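Local coordinates for ESX secretion system protein YukD (Bacillus subtilis, PDB 2BPS), which is required for secretion of YukE and is probably a component or regulator of the ESX/ESAT-6-like secretion system, at residues S3-I7 / I72-L78; Y14-F19 / A36-V42; V32-W37 / R77-L81. All coordinates share one frame; numbering follows the deposited sequence.

How the contacts relate
Contact 3 is the buried one: helix 31-39 lies against strand 77-80 with apolar side chains alone. Contact 1 is partly buried. It uses the same strand but looks at the turn before it, where strand 4-10 is its partner, so isoleucine packing on the core side is joined by polar backbone and carboxylate bonds. Contact 2 sits at the surface, about 18 Å from contact 1 between centres and about 8 Å from contact 3. It shares A36 and W37 with contact 3, but mixes aromatic rings with an Asx turn. Together the three tie the helix and three neighbouring strands of one ubiquitin-like sheet.

Contact 1 of 3, residues S3-I7 / I72-L78; sequences SYIDI and ITNGDRL
I5 and I7 put their branches against the turn that leads into strand 77-80, and these apolar meetings make up the inner side of the contact. I5 crosses I72 at a slant, its CD1 coming to 3.9 Å from I72 CG2. The torsion of I5 (chi1 66°) sets CG1 between the backbone N and the carbonyl carbon, and from there the extended chain carries CD1 to I72. I7 has the same shape and divides its contacts: its CG2 lies 4.2 Å from I72 CG2, while its CD1 reaches L78 CD1, also at 4.2 Å. The I7 CB rests 3.5 Å from the carbonyl oxygen D76 O. Beyond L78 and I7, V32 of helix 31-39 continues the same apolar layer.

The polar bonds belong mostly to the turn. T73 to D76 is a type II beta turn, closed by D76 N to T73 O at 3.0 Å, and G75 takes up the positive phi (95°) that a glycine tolerates easily. The D76 carboxylate folds back on the turn: T73 N donates to D76 OD2 at 2.9 Å, approaching from well above the carboxylate plane. Across the segments, G75 N is 3.0 Å from D6 O, a bent hydrogen bond that should be read with caution, since D6 O is crowded in the model.

D6 itself turns its carboxylate to R22, with which it forms a salt bridge. A backbone bond between D76 and T8 carries the pairing into the parallel strands of the sheet.

The division of labour is plain: isoleucines and L78 pack the inner side, while D76 binds the first residue of its own turn and so probably fixes the shape in which strand 77-80 sets out beside strand 4-10.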
ATOM      1  N   SER A   3       7.623  13.620  -1.034  1.00 78.16           N
ATOM      2  CA  SER A   3       6.814  14.197   0.045  1.00 73.98           C
ATOM      3  C   SER A   3       6.249  13.073   0.933  1.00 70.45           C
ATOM      4  O   SER A   3       5.594  12.154   0.441  1.00 70.31           O
ATOM      5  CB  SER A   3       5.681  15.048  -0.536  1.00 73.99           C
ATOM      6  OG  SER A   3       5.077  15.841   0.472  1.00 73.95           O
ATOM      7  N   TYR A   4       6.508  13.155   2.236  1.00 65.71           N
ATOM      8  CA  TYR A   4       6.070  12.134   3.190  1.00 61.01           C
ATOM      9  C   TYR A   4       4.582  12.094   3.473  1.00 57.20           C
ATOM     10  O   TYR A   4       3.964  13.123   3.716  1.00 56.10           O
ATOM     11  CB  TYR A   4       6.822  12.286   4.523  1.00 61.79           C
ATOM     12  CG  TYR A   4       8.268  11.845   4.463  1.00 62.83           C
ATOM     13  CD1 TYR A   4       9.289  12.646   4.975  1.00 62.47           C
ATOM     14  CD2 TYR A   4       8.619  10.646   3.846  1.00 64.22           C
ATOM     15  CE1 TYR A   4      10.623  12.268   4.862  1.00 63.15           C
ATOM     16  CE2 TYR A   4       9.948  10.258   3.728  1.00 64.91           C
ATOM     17  CZ  TYR A   4      10.942  11.075   4.233  1.00 64.62           C
ATOM     18  OH  TYR A   4      12.249  10.705   4.061  1.00 64.58           O
ATOM     19  N   ILE A   5       4.017  10.890   3.443  1.00 53.57           N
ATOM     20  CA  ILE A   5       2.598  10.691   3.722  1.00 50.30           C
ATOM     21  C   ILE A   5       2.397   9.570   4.740  1.00 47.55           C
ATOM     22  O   ILE A   5       3.131   8.593   4.755  1.00 45.24           O
ATOM     23  CB  ILE A   5       1.801  10.332   2.444  1.00 49.90           C
ATOM     24  CG1 ILE A   5       2.243   8.973   1.912  1.00 49.72           C
ATOM     25  CG2 ILE A   5       2.034  11.370   1.375  1.00 49.39           C
ATOM     26  CD1 ILE A   5       1.471   8.516   0.710  1.00 48.87           C
ATOM     27  N   ASP A   6       1.404   9.730   5.600  1.00 46.72           N
ATOM     28  CA  ASP A   6       1.086   8.727   6.606  1.00 45.83           C
ATOM     29  C   ASP A   6      -0.116   7.968   6.116  1.00 45.78           C
ATOM     30  O   ASP A   6      -1.185   8.542   5.951  1.00 46.62           O
ATOM     31  CB  ASP A   6       0.719   9.376   7.928  1.00 47.18           C
ATOM     32  CG  ASP A   6       1.918   9.854   8.688  1.00 50.01           C
ATOM     33  OD1 ASP A   6       1.722  10.357   9.810  1.00 53.95           O
ATOM     34  OD2 ASP A   6       3.050   9.727   8.178  1.00 50.75           O
ATOM     35  N   ILE A   7       0.044   6.675   5.892  1.00 44.84           N
ATOM     36  CA  ILE A   7      -1.070   5.876   5.411  1.00 43.65           C
ATOM     37  C   ILE A   7      -1.238   4.619   6.254  1.00 43.16           C
ATOM     38  O   ILE A   7      -0.494   4.406   7.217  1.00 43.36           O
ATOM     39  CB  ILE A   7      -0.861   5.493   3.932  1.00 42.26           C
ATOM     40  CG1 ILE A   7       0.428   4.679   3.781  1.00 40.86           C
ATOM     41  CG2 ILE A   7      -0.817   6.759   3.091  1.00 39.39           C
ATOM     42  CD1 ILE A   7       0.743   4.270   2.361  1.00 41.43           C
ATOM     43  N   ILE A  72      -2.757   9.598  -3.516  1.00 40.46           N
ATOM     44  CA  ILE A  72      -2.738   8.919  -2.233  1.00 38.85           C
ATOM     45  C   ILE A  72      -2.046   9.800  -1.190  1.00 38.77           C
ATOM     46  O   ILE A  72      -0.893  10.183  -1.360  1.00 38.13           O
ATOM     47  CB  ILE A  72      -2.032   7.557  -2.394  1.00 38.11           C
ATOM     48  CG1 ILE A  72      -2.952   6.631  -3.194  1.00 36.42           C
ATOM     49  CG2 ILE A  72      -1.661   6.969  -1.039  1.00 37.10           C
ATOM     50  CD1 ILE A  72      -2.347   5.318  -3.577  1.00 37.34           C
ATOM     51  N   THR A  73      -2.764  10.131  -0.119  1.00 39.41           N
ATOM     52  CA  THR A  73      -2.233  10.998   0.941  1.00 40.65           C
ATOM     53  C   THR A  73      -2.529  10.478   2.328  1.00 41.03           C
ATOM     54  O   THR A  73      -3.179   9.447   2.489  1.00 41.75           O
ATOM     55  CB  THR A  73      -2.854  12.389   0.892  1.00 40.27           C
ATOM     56  OG1 THR A  73      -3.673  12.483  -0.276  1.00 39.41           O
ATOM     57  CG2 THR A  73      -1.770  13.466   0.882  1.00 38.94           C
ATOM     58  N   ASN A  74      -2.081  11.229   3.328  1.00 40.56           N
ATOM     59  CA  ASN A  74      -2.292  10.847   4.710  1.00 42.33           C
ATOM     60  C   ASN A  74      -3.753  10.497   4.912  1.00 42.54           C
ATOM     61  O   ASN A  74      -4.619  11.116   4.309  1.00 42.98           O
ATOM     62  CB  ASN A  74      -1.903  11.992   5.639  1.00 44.93           C
ATOM     63  CG  ASN A  74      -0.816  12.871   5.050  1.00 48.17           C
ATOM     64  OD1 ASN A  74      -1.081  13.677   4.160  1.00 51.30           O
ATOM     65  ND2 ASN A  74       0.413  12.711   5.529  1.00 47.34           N
ATOM     66  N   GLY A  75      -4.020   9.497   5.749  1.00 42.45           N
ATOM     67  CA  GLY A  75      -5.388   9.097   6.009  1.00 41.98           C
ATOM     68  C   GLY A  75      -5.836   7.947   5.133  1.00 42.78           C
ATOM     69  O   GLY A  75      -6.679   7.148   5.547  1.00 43.92           O
ATOM     70  N   ASP A  76      -5.286   7.858   3.923  1.00 41.66           N
ATOM     71  CA  ASP A  76      -5.636   6.780   2.997  1.00 40.48           C
ATOM     72  C   ASP A  76      -5.322   5.384   3.549  1.00 39.27           C
ATOM     73  O   ASP A  76      -4.310   5.167   4.225  1.00 39.09           O
ATOM     74  CB  ASP A  76      -4.909   6.962   1.653  1.00 41.78           C
ATOM     75  CG  ASP A  76      -5.519   8.057   0.805  1.00 42.05           C
ATOM     76  OD1 ASP A  76      -6.517   8.650   1.266  1.00 42.00           O
ATOM     77  OD2 ASP A  76      -5.010   8.318  -0.311  1.00 40.57           O
ATOM     78  N   ARG A  77      -6.204   4.439   3.256  1.00 37.05           N
ATOM     79  CA  ARG A  77      -6.024   3.067   3.698  1.00 36.90           C
ATOM     80  C   ARG A  77      -5.836   2.241   2.435  1.00 37.01           C
ATOM     81  O   ARG A  77      -6.730   2.197   1.582  1.00 36.95           O
ATOM     82  CB  ARG A  77      -7.266   2.597   4.461  1.00 37.20           C
ATOM     83  CG  ARG A  77      -7.150   1.235   5.121  1.00 36.41           C
ATOM     84  CD  ARG A  77      -8.505   0.828   5.675  1.00 39.53           C
ATOM     85  NE  ARG A  77      -8.467  -0.423   6.439  1.00 42.01           N
ATOM     86  CZ  ARG A  77      -8.485  -0.499   7.769  1.00 42.38           C
ATOM     87  NH1 ARG A  77      -8.449  -1.686   8.366  1.00 41.27           N
ATOM     88  NH2 ARG A  77      -8.545   0.608   8.505  1.00 41.42           N
ATOM     89  N   LEU A  78      -4.673   1.611   2.293  1.00 36.04           N
ATOM     90  CA  LEU A  78      -4.432   0.797   1.107  1.00 37.15           C
ATOM     91  C   LEU A  78      -4.659  -0.675   1.417  1.00 36.97           C
ATOM     92  O   LEU A  78      -4.020  -1.253   2.296  1.00 37.72           O
ATOM     93  CB  LEU A  78      -3.010   0.995   0.557  1.00 35.85           C
ATOM     94  CG  LEU A  78      -2.512   2.406   0.226  1.00 36.71           C
ATOM     95  CD1 LEU A  78      -1.323   2.300  -0.724  1.00 36.71           C
ATOM     96  CD2 LEU A  78      -3.607   3.236  -0.409  1.00 36.79           C
TER

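Contact 2 of 3, residues Y14-F19 / A36-V42; sequences YNGSVF and AWQAQSV
The two segments run in opposite directions with no backbone hydrogen bond between them, spreading from 6.1 Å between N15 CA and V42 CA to 8.4 Å between F19 CA and A36 CA. At the narrow end W37 turns an edge of its six-membered ring to the face of Y14, a T-shaped stack with planes at 87° and W37 CH2 3.5 Å from Y14 CE2. V42 CG1 lies over a face of the indole. N15 forms an Asx turn: its OD1 accepts from S17 N (2.8 Å) and from S17 OG (2.7 Å), both on the same face of the amide, while ND2 gives a weak bond to S41 O. Replacing this asparagine by an alanine removes OD1 and ND2, which is likely to leave S17 N and S17 OG without their shared acceptor and S41 O without its weak donor. Farther on, Q40 bends at chi2 and slides past F19 in the opposite direction, with amide and ring planes 69° apart. F19 CZ then touches A36 CB at 3.9 Å. The Y14 hydroxyl also hydrogen-bonds L81 and R47, so this surface contact joins the end of helix 31-39 to edge strand 18-24, with I80 of strand 77-80 behind Y14 and A36.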
ATOM      1  N   TYR A  14      -4.921 -11.455   3.381  1.00 47.39           N
ATOM      2  CA  TYR A  14      -3.798 -12.319   3.711  1.00 47.51           C
ATOM      3  C   TYR A  14      -3.897 -12.738   5.176  1.00 49.21           C
ATOM      4  O   TYR A  14      -4.912 -13.308   5.575  1.00 50.86           O
ATOM      5  CB  TYR A  14      -2.483 -11.605   3.404  1.00 44.90           C
ATOM      6  CG  TYR A  14      -2.313 -11.308   1.929  1.00 42.59           C
ATOM      7  CD1 TYR A  14      -2.970 -10.235   1.324  1.00 42.21           C
ATOM      8  CD2 TYR A  14      -1.539 -12.131   1.124  1.00 43.05           C
ATOM      9  CE1 TYR A  14      -2.859  -9.996  -0.056  1.00 40.82           C
ATOM     10  CE2 TYR A  14      -1.420 -11.901  -0.253  1.00 41.87           C
ATOM     11  CZ  TYR A  14      -2.086 -10.836  -0.831  1.00 41.00           C
ATOM     12  OH  TYR A  14      -1.997 -10.628  -2.182  1.00 41.48           O
ATOM     13  N   ASN A  15      -2.883 -12.469   5.993  1.00 50.05           N
ATOM     14  CA  ASN A  15      -2.982 -12.867   7.398  1.00 51.13           C
ATOM     15  C   ASN A  15      -3.955 -11.966   8.158  1.00 50.77           C
ATOM     16  O   ASN A  15      -4.236 -12.196   9.332  1.00 50.63           O
ATOM     17  CB  ASN A  15      -1.614 -12.847   8.084  1.00 52.42           C
ATOM     18  CG  ASN A  15      -1.025 -11.458   8.158  1.00 54.27           C
ATOM     19  OD1 ASN A  15      -1.728 -10.456   7.962  1.00 54.57           O
ATOM     20  ND2 ASN A  15       0.273 -11.382   8.460  1.00 55.52           N
ATOM     21  N   GLY A  16      -4.451 -10.933   7.477  1.00 51.40           N
ATOM     22  CA  GLY A  16      -5.417 -10.013   8.065  1.00 50.19           C
ATOM     23  C   GLY A  16      -4.929  -8.909   8.991  1.00 49.17           C
ATOM     24  O   GLY A  16      -5.749  -8.258   9.648  1.00 49.82           O
ATOM     25  N   SER A  17      -3.622  -8.673   9.064  1.00 46.75           N
ATOM     26  CA  SER A  17      -3.138  -7.622   9.955  1.00 45.57           C
ATOM     27  C   SER A  17      -3.285  -6.213   9.362  1.00 44.89           C
ATOM     28  O   SER A  17      -3.684  -6.042   8.204  1.00 45.54           O
ATOM     29  CB  SER A  17      -1.685  -7.896  10.363  1.00 45.05           C
ATOM     30  OG  SER A  17      -0.889  -8.241   9.248  1.00 46.68           O
ATOM     31  N   VAL A  18      -2.974  -5.203  10.163  1.00 42.03           N
ATOM     32  CA  VAL A  18      -3.092  -3.823   9.723  1.00 40.55           C
ATOM     33  C   VAL A  18      -2.053  -2.951  10.402  1.00 41.52           C
ATOM     34  O   VAL A  18      -2.021  -2.879  11.626  1.00 42.70           O
ATOM     35  CB  VAL A  18      -4.462  -3.257  10.084  1.00 38.12           C
ATOM     36  CG1 VAL A  18      -4.509  -1.781   9.776  1.00 36.85           C
ATOM     37  CG2 VAL A  18      -5.531  -4.001   9.343  1.00 37.50           C
ATOM     38  N   PHE A  19      -1.208  -2.283   9.625  1.00 40.25           N
ATOM     39  CA  PHE A  19      -0.207  -1.422  10.231  1.00 40.11           C
ATOM     40  C   PHE A  19      -0.160  -0.060   9.560  1.00 40.18           C
ATOM     41  O   PHE A  19      -0.671   0.106   8.462  1.00 40.33           O
ATOM     42  CB  PHE A  19       1.166  -2.076  10.167  1.00 39.17           C
ATOM     43  CG  PHE A  19       1.677  -2.265   8.781  1.00 39.28           C
ATOM     44  CD1 PHE A  19       1.157  -3.255   7.965  1.00 38.74           C
ATOM     45  CD2 PHE A  19       2.688  -1.449   8.287  1.00 38.77           C
ATOM     46  CE1 PHE A  19       1.643  -3.437   6.667  1.00 39.86           C
ATOM     47  CE2 PHE A  19       3.176  -1.623   6.992  1.00 39.39           C
ATOM     48  CZ  PHE A  19       2.654  -2.620   6.181  1.00 38.08           C
ATOM     49  N   ALA A  36       5.372  -4.238   3.460  1.00 44.38           N
ATOM     50  CA  ALA A  36       4.382  -5.051   4.144  1.00 45.29           C
ATOM     51  C   ALA A  36       4.934  -6.430   4.461  1.00 46.75           C
ATOM     52  O   ALA A  36       4.836  -6.894   5.592  1.00 46.71           O
ATOM     53  CB  ALA A  36       3.146  -5.174   3.297  1.00 45.08           C
ATOM     54  N   TRP A  37       5.525  -7.083   3.464  1.00 49.66           N
ATOM     55  CA  TRP A  37       6.077  -8.422   3.659  1.00 51.11           C
ATOM     56  C   TRP A  37       7.268  -8.476   4.606  1.00 51.39           C
ATOM     57  O   TRP A  37       7.407  -9.438   5.353  1.00 51.36           O
ATOM     58  CB  TRP A  37       6.404  -9.067   2.301  1.00 51.49           C
ATOM     59  CG  TRP A  37       5.322 -10.055   1.860  1.00 53.37           C
ATOM     60  CD1 TRP A  37       5.413 -11.425   1.848  1.00 54.39           C
ATOM     61  CD2 TRP A  37       3.963  -9.750   1.502  1.00 53.56           C
ATOM     62  NE1 TRP A  37       4.198 -11.986   1.521  1.00 53.74           N
ATOM     63  CE2 TRP A  37       3.293 -10.985   1.300  1.00 53.46           C
ATOM     64  CE3 TRP A  37       3.245  -8.558   1.337  1.00 53.40           C
ATOM     65  CZ2 TRP A  37       1.940 -11.059   0.944  1.00 53.48           C
ATOM     66  CZ3 TRP A  37       1.892  -8.634   0.982  1.00 54.20           C
ATOM     67  CH2 TRP A  37       1.258  -9.879   0.790  1.00 54.17           C
ATOM     68  N   GLN A  38       8.110  -7.442   4.590  1.00 53.35           N
ATOM     69  CA  GLN A  38       9.268  -7.374   5.485  1.00 54.24           C
ATOM     70  C   GLN A  38       8.751  -7.235   6.921  1.00 54.82           C
ATOM     71  O   GLN A  38       9.070  -8.031   7.790  1.00 54.49           O
ATOM     72  CB  GLN A  38      10.164  -6.163   5.143  1.00 54.97           C
ATOM     73  CG  GLN A  38      10.953  -6.248   3.814  1.00 57.73           C
ATOM     74  CD  GLN A  38      11.824  -4.991   3.498  1.00 59.98           C
ATOM     75  OE1 GLN A  38      12.569  -4.496   4.351  1.00 60.91           O
ATOM     76  NE2 GLN A  38      11.737  -4.499   2.258  1.00 59.55           N
ATOM     77  N   ALA A  39       7.920  -6.229   7.149  1.00 56.90           N
ATOM     78  CA  ALA A  39       7.367  -5.948   8.472  1.00 58.89           C
ATOM     79  C   ALA A  39       6.463  -7.004   9.125  1.00 60.51           C
ATOM     80  O   ALA A  39       6.583  -7.258  10.323  1.00 59.70           O
ATOM     81  CB  ALA A  39       6.631  -4.608   8.434  1.00 57.52           C
ATOM     82  N   GLN A  40       5.556  -7.606   8.359  1.00 63.40           N
ATOM     83  CA  GLN A  40       4.631  -8.585   8.922  1.00 66.45           C
ATOM     84  C   GLN A  40       4.979 -10.042   8.678  1.00 69.11           C
ATOM     85  O   GLN A  40       5.832 -10.367   7.848  1.00 69.49           O
ATOM     86  CB  GLN A  40       3.209  -8.312   8.427  1.00 67.04           C
ATOM     87  CG  GLN A  40       2.230  -7.869   9.526  1.00 69.38           C
ATOM     88  CD  GLN A  40       2.462  -6.437  10.027  1.00 69.85           C
ATOM     89  OE1 GLN A  40       3.569  -6.061  10.422  1.00 70.06           O
ATOM     90  NE2 GLN A  40       1.400  -5.641  10.025  1.00 70.54           N
ATOM     91  N   SER A  41       4.303 -10.915   9.422  1.00 72.15           N
ATOM     92  CA  SER A  41       4.513 -12.360   9.334  1.00 75.85           C
ATOM     93  C   SER A  41       3.596 -12.945   8.279  1.00 77.43           C
ATOM     94  O   SER A  41       2.756 -13.803   8.565  1.00 77.74           O
ATOM     95  CB  SER A  41       4.202 -13.018  10.677  1.00 76.64           C
ATOM     96  OG  SER A  41       4.927 -12.401  11.724  1.00 79.18           O
ATOM     97  N   VAL A  42       3.769 -12.486   7.052  1.00 79.17           N
ATOM     98  CA  VAL A  42       2.920 -12.933   5.971  1.00 80.59           C
ATOM     99  C   VAL A  42       3.436 -14.167   5.238  1.00 81.85           C
ATOM    100  O   VAL A  42       4.181 -14.085   4.257  1.00 81.92           O
ATOM    101  CB  VAL A  42       2.694 -11.771   5.007  1.00 79.99           C
ATOM    102  CG1 VAL A  42       4.021 -11.175   4.630  1.00 80.81           C
ATOM    103  CG2 VAL A  42       1.926 -12.223   3.808  1.00 78.92           C
TER

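Contact 3 of 3, residues V32-W37 / R77-L81; sequences VIDIAW and RLEIL
I80 makes most of the contacts from strand 77-80 to the helix, and its CD1 touches four residues there. Its CB starts toward the helix but has no close helix neighbour. At this branch point CG2 goes off to Y14, while CG1 carries the chain on in extended form (chi2 168°). CG1 is likewise only a bridge. It is the terminal I80 CD1 that enters the helix face: A36 CB lies nearest at 3.9 Å, I33 CG1 follows at 4.1 Å, and V32 CG1 is looser. W37 also presents the edge of its indole, with CZ3 4.2 Å from I80 CD1 and that methyl close to the ring plane.

V32 is forked between two strand residues. Its CG1 stands anti to the backbone N (chi1 159°) and turns to I80, whereas CG2 meets L78 CD1 at 4.0 Å. No hydrogen bond crosses the interface, and every meeting is between carbon atoms.

The axes of 32-37 and 77-80 pass 10.5 Å apart, with 75° between their directions, so the helix lies across the sheet, as in the beta-grasp fold of ubiquitin. V32 goes on to I7 and I9 of strand 4-10 and I33 to I52 of strand 51-54, which places strand 77-80 beneath the helix with a packed strand on either side.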
ATOM      1  N   VAL A  32       4.769  -0.247  -0.940  1.00 45.84           N
ATOM      2  CA  VAL A  32       3.959  -0.578   0.218  1.00 44.43           C
ATOM      3  C   VAL A  32       3.932  -2.096   0.408  1.00 42.83           C
ATOM      4  O   VAL A  32       3.886  -2.589   1.536  1.00 40.51           O
ATOM      5  CB  VAL A  32       2.501  -0.065   0.048  1.00 45.35           C
ATOM      6  CG1 VAL A  32       1.566  -0.824   0.972  1.00 46.15           C
ATOM      7  CG2 VAL A  32       2.431   1.414   0.367  1.00 44.91           C
ATOM      8  N   ILE A  33       3.973  -2.833  -0.698  1.00 41.35           N
ATOM      9  CA  ILE A  33       3.927  -4.283  -0.621  1.00 41.69           C
ATOM     10  C   ILE A  33       5.237  -4.915  -0.136  1.00 43.54           C
ATOM     11  O   ILE A  33       5.225  -5.856   0.676  1.00 42.68           O
ATOM     12  CB  ILE A  33       3.516  -4.878  -1.966  1.00 40.25           C
ATOM     13  CG1 ILE A  33       2.186  -4.271  -2.403  1.00 39.50           C
ATOM     14  CG2 ILE A  33       3.320  -6.376  -1.836  1.00 39.64           C
ATOM     15  CD1 ILE A  33       1.706  -4.768  -3.728  1.00 38.76           C
ATOM     16  N   ASP A  34       6.365  -4.405  -0.619  1.00 44.52           N
ATOM     17  CA  ASP A  34       7.661  -4.926  -0.191  1.00 45.65           C
ATOM     18  C   ASP A  34       7.760  -4.755   1.316  1.00 44.00           C
ATOM     19  O   ASP A  34       8.057  -5.695   2.051  1.00 42.16           O
ATOM     20  CB  ASP A  34       8.789  -4.154  -0.865  1.00 50.26           C
ATOM     21  CG  ASP A  34       8.734  -4.254  -2.378  1.00 56.78           C
ATOM     22  OD1 ASP A  34       9.532  -3.548  -3.038  1.00 60.25           O
ATOM     23  OD2 ASP A  34       7.899  -5.037  -2.906  1.00 58.26           O
ATOM     24  N   ILE A  35       7.500  -3.532   1.758  1.00 42.88           N
ATOM     25  CA  ILE A  35       7.539  -3.193   3.164  1.00 42.84           C
ATOM     26  C   ILE A  35       6.588  -4.072   3.965  1.00 43.60           C
ATOM     27  O   ILE A  35       6.950  -4.594   5.021  1.00 42.44           O
ATOM     28  CB  ILE A  35       7.157  -1.718   3.365  1.00 42.87           C
ATOM     29  CG1 ILE A  35       8.156  -0.835   2.610  1.00 42.21           C
ATOM     30  CG2 ILE A  35       7.121  -1.378   4.847  1.00 41.19           C
ATOM     31  CD1 ILE A  35       7.937   0.638   2.807  1.00 41.69           C
ATOM     32  N   ALA A  36       5.372  -4.238   3.460  1.00 44.38           N
ATOM     33  CA  ALA A  36       4.382  -5.051   4.144  1.00 45.29           C
ATOM     34  C   ALA A  36       4.934  -6.430   4.461  1.00 46.75           C
ATOM     35  O   ALA A  36       4.836  -6.894   5.592  1.00 46.71           O
ATOM     36  CB  ALA A  36       3.146  -5.174   3.297  1.00 45.08           C
ATOM     37  N   TRP A  37       5.525  -7.083   3.464  1.00 49.66           N
ATOM     38  CA  TRP A  37       6.077  -8.422   3.659  1.00 51.11           C
ATOM     39  C   TRP A  37       7.268  -8.476   4.606  1.00 51.39           C
ATOM     40  O   TRP A  37       7.407  -9.438   5.353  1.00 51.36           O
ATOM     41  CB  TRP A  37       6.404  -9.067   2.301  1.00 51.49           C
ATOM     42  CG  TRP A  37       5.322 -10.055   1.860  1.00 53.37           C
ATOM     43  CD1 TRP A  37       5.413 -11.425   1.848  1.00 54.39           C
ATOM     44  CD2 TRP A  37       3.963  -9.750   1.502  1.00 53.56           C
ATOM     45  NE1 TRP A  37       4.198 -11.986   1.521  1.00 53.74           N
ATOM     46  CE2 TRP A  37       3.293 -10.985   1.300  1.00 53.46           C
ATOM     47  CE3 TRP A  37       3.245  -8.558   1.337  1.00 53.40           C
ATOM     48  CZ2 TRP A  37       1.940 -11.059   0.944  1.00 53.48           C
ATOM     49  CZ3 TRP A  37       1.892  -8.634   0.982  1.00 54.20           C
ATOM     50  CH2 TRP A  37       1.258  -9.879   0.790  1.00 54.17           C
ATOM     51  N   ARG A  77      -6.204   4.439   3.256  1.00 37.05           N
ATOM     52  CA  ARG A  77      -6.024   3.067   3.698  1.00 36.90           C
ATOM     53  C   ARG A  77      -5.836   2.241   2.435  1.00 37.01           C
ATOM     54  O   ARG A  77      -6.730   2.197   1.582  1.00 36.95           O
ATOM     55  CB  ARG A  77      -7.266   2.597   4.461  1.00 37.20           C
ATOM     56  CG  ARG A  77      -7.150   1.235   5.121  1.00 36.41           C
ATOM     57  CD  ARG A  77      -8.505   0.828   5.675  1.00 39.53           C
ATOM     58  NE  ARG A  77      -8.467  -0.423   6.439  1.00 42.01           N
ATOM     59  CZ  ARG A  77      -8.485  -0.499   7.769  1.00 42.38           C
ATOM     60  NH1 ARG A  77      -8.449  -1.686   8.366  1.00 41.27           N
ATOM     61  NH2 ARG A  77      -8.545   0.608   8.505  1.00 41.42           N
ATOM     62  N   LEU A  78      -4.673   1.611   2.293  1.00 36.04           N
ATOM     63  CA  LEU A  78      -4.432   0.797   1.107  1.00 37.15           C
ATOM     64  C   LEU A  78      -4.659  -0.675   1.417  1.00 36.97           C
ATOM     65  O   LEU A  78      -4.020  -1.253   2.296  1.00 37.72           O
ATOM     66  CB  LEU A  78      -3.010   0.995   0.557  1.00 35.85           C
ATOM     67  CG  LEU A  78      -2.512   2.406   0.226  1.00 36.71           C
ATOM     68  CD1 LEU A  78      -1.323   2.300  -0.724  1.00 36.71           C
ATOM     69  CD2 LEU A  78      -3.607   3.236  -0.409  1.00 36.79           C
ATOM     70  N   GLU A  79      -5.589  -1.270   0.691  1.00 36.47           N
ATOM     71  CA  GLU A  79      -5.918  -2.671   0.866  1.00 37.51           C
ATOM     72  C   GLU A  79      -5.154  -3.376  -0.236  1.00 38.72           C
ATOM     73  O   GLU A  79      -5.375  -3.102  -1.416  1.00 39.78           O
ATOM     74  CB  GLU A  79      -7.431  -2.854   0.690  1.00 37.42           C
ATOM     75  CG  GLU A  79      -8.004  -4.224   0.950  1.00 36.47           C
ATOM     76  CD  GLU A  79      -9.514  -4.263   0.675  1.00 39.82           C
ATOM     77  OE1 GLU A  79      -9.938  -4.779  -0.393  1.00 39.68           O
ATOM     78  OE2 GLU A  79     -10.280  -3.759   1.528  1.00 40.07           O
ATOM     79  N   ILE A  80      -4.222  -4.242   0.145  1.00 39.25           N
ATOM     80  CA  ILE A  80      -3.451  -4.992  -0.837  1.00 40.61           C
ATOM     81  C   ILE A  80      -4.344  -6.118  -1.319  1.00 41.15           C
ATOM     82  O   ILE A  80      -4.898  -6.862  -0.512  1.00 42.70           O
ATOM     83  CB  ILE A  80      -2.187  -5.605  -0.219  1.00 41.08           C
ATOM     84  CG1 ILE A  80      -1.180  -4.496   0.102  1.00 42.99           C
ATOM     85  CG2 ILE A  80      -1.593  -6.635  -1.169  1.00 39.87           C
ATOM     86  CD1 ILE A  80      -0.025  -4.939   0.982  1.00 43.12           C
ATOM     87  N   LEU A  81      -4.503  -6.239  -2.629  1.00 41.02           N
ATOM     88  CA  LEU A  81      -5.354  -7.290  -3.144  1.00 42.01           C
ATOM     89  C   LEU A  81      -4.518  -8.539  -3.356  1.00 43.86           C
ATOM     90  O   LEU A  81      -3.277  -8.415  -3.486  1.00 44.72           O
ATOM     91  CB  LEU A  81      -6.006  -6.864  -4.464  1.00 41.28           C
ATOM     92  CG  LEU A  81      -6.847  -5.577  -4.502  1.00 41.00           C
ATOM     93  CD1 LEU A  81      -7.279  -5.317  -5.917  1.00 39.82           C
ATOM     94  CD2 LEU A  81      -8.064  -5.685  -3.602  1.00 40.87           C
ATOM     95  OXT LEU A  81      -5.123  -9.627  -3.398  1.00 47.15           O
TER